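Local coordinates for protein L-ribulose 3-epimerase (Methylomonas sp. DH-1, PDB 7CJ7) that epimerises ketoses at C3 as a manganese-dependent homodimer, with its highest activity on L-ribulose, followed by D-ribulose, D-allulose and D-fructose, at residues P255-S258 with N259-V263. Sequence-based numbering, arbitrary orientation.
Sequences PKLS and NTLCV
Leu257 and Leu261, one helical turn apart, bring their methyl-bearing ends together obliquely, CD1 of Leu257 lying 3.8 Å from CD1 of Leu261. Leu257 swings CG anti to its backbone nitrogen (chi1 -175°), which carries its end forward to the later leucine. The branch point of Leu261 also sits close over the preceding turn, CG 3.2 Å from Leu257 O, the same carbonyl that accepts the backbone N-H of Leu261 at 2.9 Å from N to O. Both leucines touch the bound L-sorbose, and Leu261, one of the residues lining its pocket, also packs on Glu158 and Phe248. The short helix 257-260 follows the last strand of the TIM barrel, 242-245, and ends in a Schellman motif: Cys262 takes positive phi, Val263 N reaches back to Ser258 O at 3.1 Å, a nearly straight bond (167° at the hydrogen), and Cys262 N makes a weak bond to Asn259 O. Val263 lays its CG2 methyl against Ser258 O, at 3.6 Å. At the start of the helix, Ser258 OG is hydrogen-bonded to Asp254 N, just before the helix. Lys256 O receives Thr260 N at 3.2 Å, within the carbonyl plane, and weak bonds from Asn259 N and Thr260 OG1. Asn259 folds its amide back toward the loop that precedes the helix, CG anti to the carbonyl carbon (chi1 -71°), placing ND2 3.2 Å from Pro255 O. Lys118 NZ of the second subunit bonds Asn259 O. With an alanine here the amide is gone, which is likely to leave Pro255 O without this close polar neighbour and open a gap against Pro120 of the second subunit.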
ATOM      1  N   PRO A 255       8.125  16.534   8.037  1.00 32.91           N
ATOM      2  CA  PRO A 255       6.766  17.072   7.983  1.00 37.63           C
ATOM      3  C   PRO A 255       5.984  16.700   6.717  1.00 39.20           C
ATOM      4  O   PRO A 255       4.841  16.294   6.846  1.00 48.22           O
ATOM      5  CB  PRO A 255       7.048  18.576   8.057  1.00 36.74           C
ATOM      6  CG  PRO A 255       8.198  18.664   9.034  1.00 36.05           C
ATOM      7  CD  PRO A 255       9.047  17.443   8.741  1.00 32.39           C
ATOM      8  N   LYS A 256       6.606  16.830   5.542  1.00 36.69           N
ATOM      9  CA  LYS A 256       5.954  16.503   4.247  1.00 38.77           C
ATOM     10  C   LYS A 256       5.975  14.986   4.008  1.00 31.77           C
ATOM     11  O   LYS A 256       4.873  14.365   4.044  1.00 33.29           O
ATOM     12  CB  LYS A 256       6.624  17.228   3.076  1.00 42.99           C
ATOM     13  CG  LYS A 256       6.030  16.849   1.727  1.00 47.30           C
ATOM     14  CD  LYS A 256       6.099  17.926   0.675  1.00 51.73           C
ATOM     15  CE  LYS A 256       7.112  17.607  -0.401  1.00 49.51           C
ATOM     16  NZ  LYS A 256       7.379  18.769  -1.278  1.00 46.99           N
ATOM     17  N   LEU A 257       7.167  14.423   3.755  1.00 22.98           N
ATOM     18  CA  LEU A 257       7.370  13.038   3.237  1.00 20.11           C
ATOM     19  C   LEU A 257       6.657  12.026   4.142  1.00 19.10           C
ATOM     20  O   LEU A 257       6.002  11.121   3.602  1.00 16.29           O
ATOM     21  CB  LEU A 257       8.872  12.734   3.144  1.00 20.65           C
ATOM     22  CG  LEU A 257       9.251  11.387   2.520  1.00 21.83           C
ATOM     23  CD1 LEU A 257       8.692  11.256   1.112  1.00 21.43           C
ATOM     24  CD2 LEU A 257      10.768  11.191   2.505  1.00 21.24           C
ATOM     25  N   SER A 258       6.766  12.169   5.466  1.00 16.83           N
ATOM     26  CA  SER A 258       6.284  11.143   6.428  1.00 17.78           C
ATOM     27  C   SER A 258       4.761  10.987   6.311  1.00 17.70           C
ATOM     28  O   SER A 258       4.277   9.831   6.366  1.00 17.49           O
ATOM     29  CB  SER A 258       6.726  11.457   7.831  1.00 18.97           C
ATOM     30  OG  SER A 258       8.139  11.288   7.950  1.00 20.79           O
ATOM     31  N   ASN A 259       4.030  12.091   6.128  1.00 17.59           N
ATOM     32  CA  ASN A 259       2.548  12.069   6.042  1.00 18.95           C
ATOM     33  C   ASN A 259       2.136  11.583   4.648  1.00 18.09           C
ATOM     34  O   ASN A 259       1.148  10.824   4.557  1.00 16.10           O
ATOM     35  CB  ASN A 259       1.948  13.413   6.454  1.00 21.79           C
ATOM     36  CG  ASN A 259       2.091  13.635   7.943  1.00 22.00           C
ATOM     37  OD1 ASN A 259       1.965  12.694   8.727  1.00 23.48           O
ATOM     38  ND2 ASN A 259       2.364  14.864   8.339  1.00 26.85           N
ATOM     39  N   THR A 260       2.887  11.933   3.602  1.00 18.17           N
ATOM     40  CA  THR A 260       2.650  11.393   2.236  1.00 17.67           C
ATOM     41  C   THR A 260       2.773   9.862   2.265  1.00 16.58           C
ATOM     42  O   THR A 260       1.963   9.175   1.584  1.00 18.93           O
ATOM     43  CB  THR A 260       3.594  12.021   1.202  1.00 19.46           C
ATOM     44  OG1 THR A 260       3.360  13.427   1.185  1.00 18.01           O
ATOM     45  CG2 THR A 260       3.381  11.472  -0.190  1.00 20.53           C
ATOM     46  N   LEU A 261       3.735   9.337   3.025  1.00 15.11           N
ATOM     47  CA  LEU A 261       4.043   7.882   3.081  1.00 14.51           C
ATOM     48  C   LEU A 261       3.213   7.200   4.174  1.00 13.82           C
ATOM     49  O   LEU A 261       3.379   5.978   4.367  1.00 13.47           O
ATOM     50  CB  LEU A 261       5.540   7.678   3.326  1.00 14.69           C
ATOM     51  CG  LEU A 261       6.461   8.214   2.231  1.00 15.79           C
ATOM     52  CD1 LEU A 261       7.903   7.792   2.487  1.00 18.69           C
ATOM     53  CD2 LEU A 261       6.000   7.742   0.861  1.00 16.74           C
ATOM     54  N   CYS A 262       2.339   7.944   4.852  1.00 14.15           N
ATOM     55  CA  CYS A 262       1.376   7.394   5.844  1.00 14.19           C
ATOM     56  C   CYS A 262       2.134   6.604   6.922  1.00 13.78           C
ATOM     57  O   CYS A 262       1.714   5.483   7.257  1.00 12.30           O
ATOM     58  CB  CYS A 262       0.326   6.523   5.160  1.00 13.92           C
ATOM     59  SG  CYS A 262      -0.685   7.428   3.956  1.00 14.76           S
ATOM     60  N   VAL A 263       3.193   7.195   7.488  1.00 14.52           N
ATOM     61  CA  VAL A 263       4.030   6.531   8.528  1.00 14.47           C
ATOM     62  C   VAL A 263       3.388   6.793   9.895  1.00 15.19           C
ATOM     63  O   VAL A 263       3.831   7.701  10.612  1.00 16.41           O
ATOM     64  CB  VAL A 263       5.492   7.002   8.461  1.00 15.95           C
ATOM     65  CG1 VAL A 263       6.366   6.273   9.478  1.00 17.02           C
ATOM     66  CG2 VAL A 263       6.058   6.832   7.066  1.00 17.93           C
TER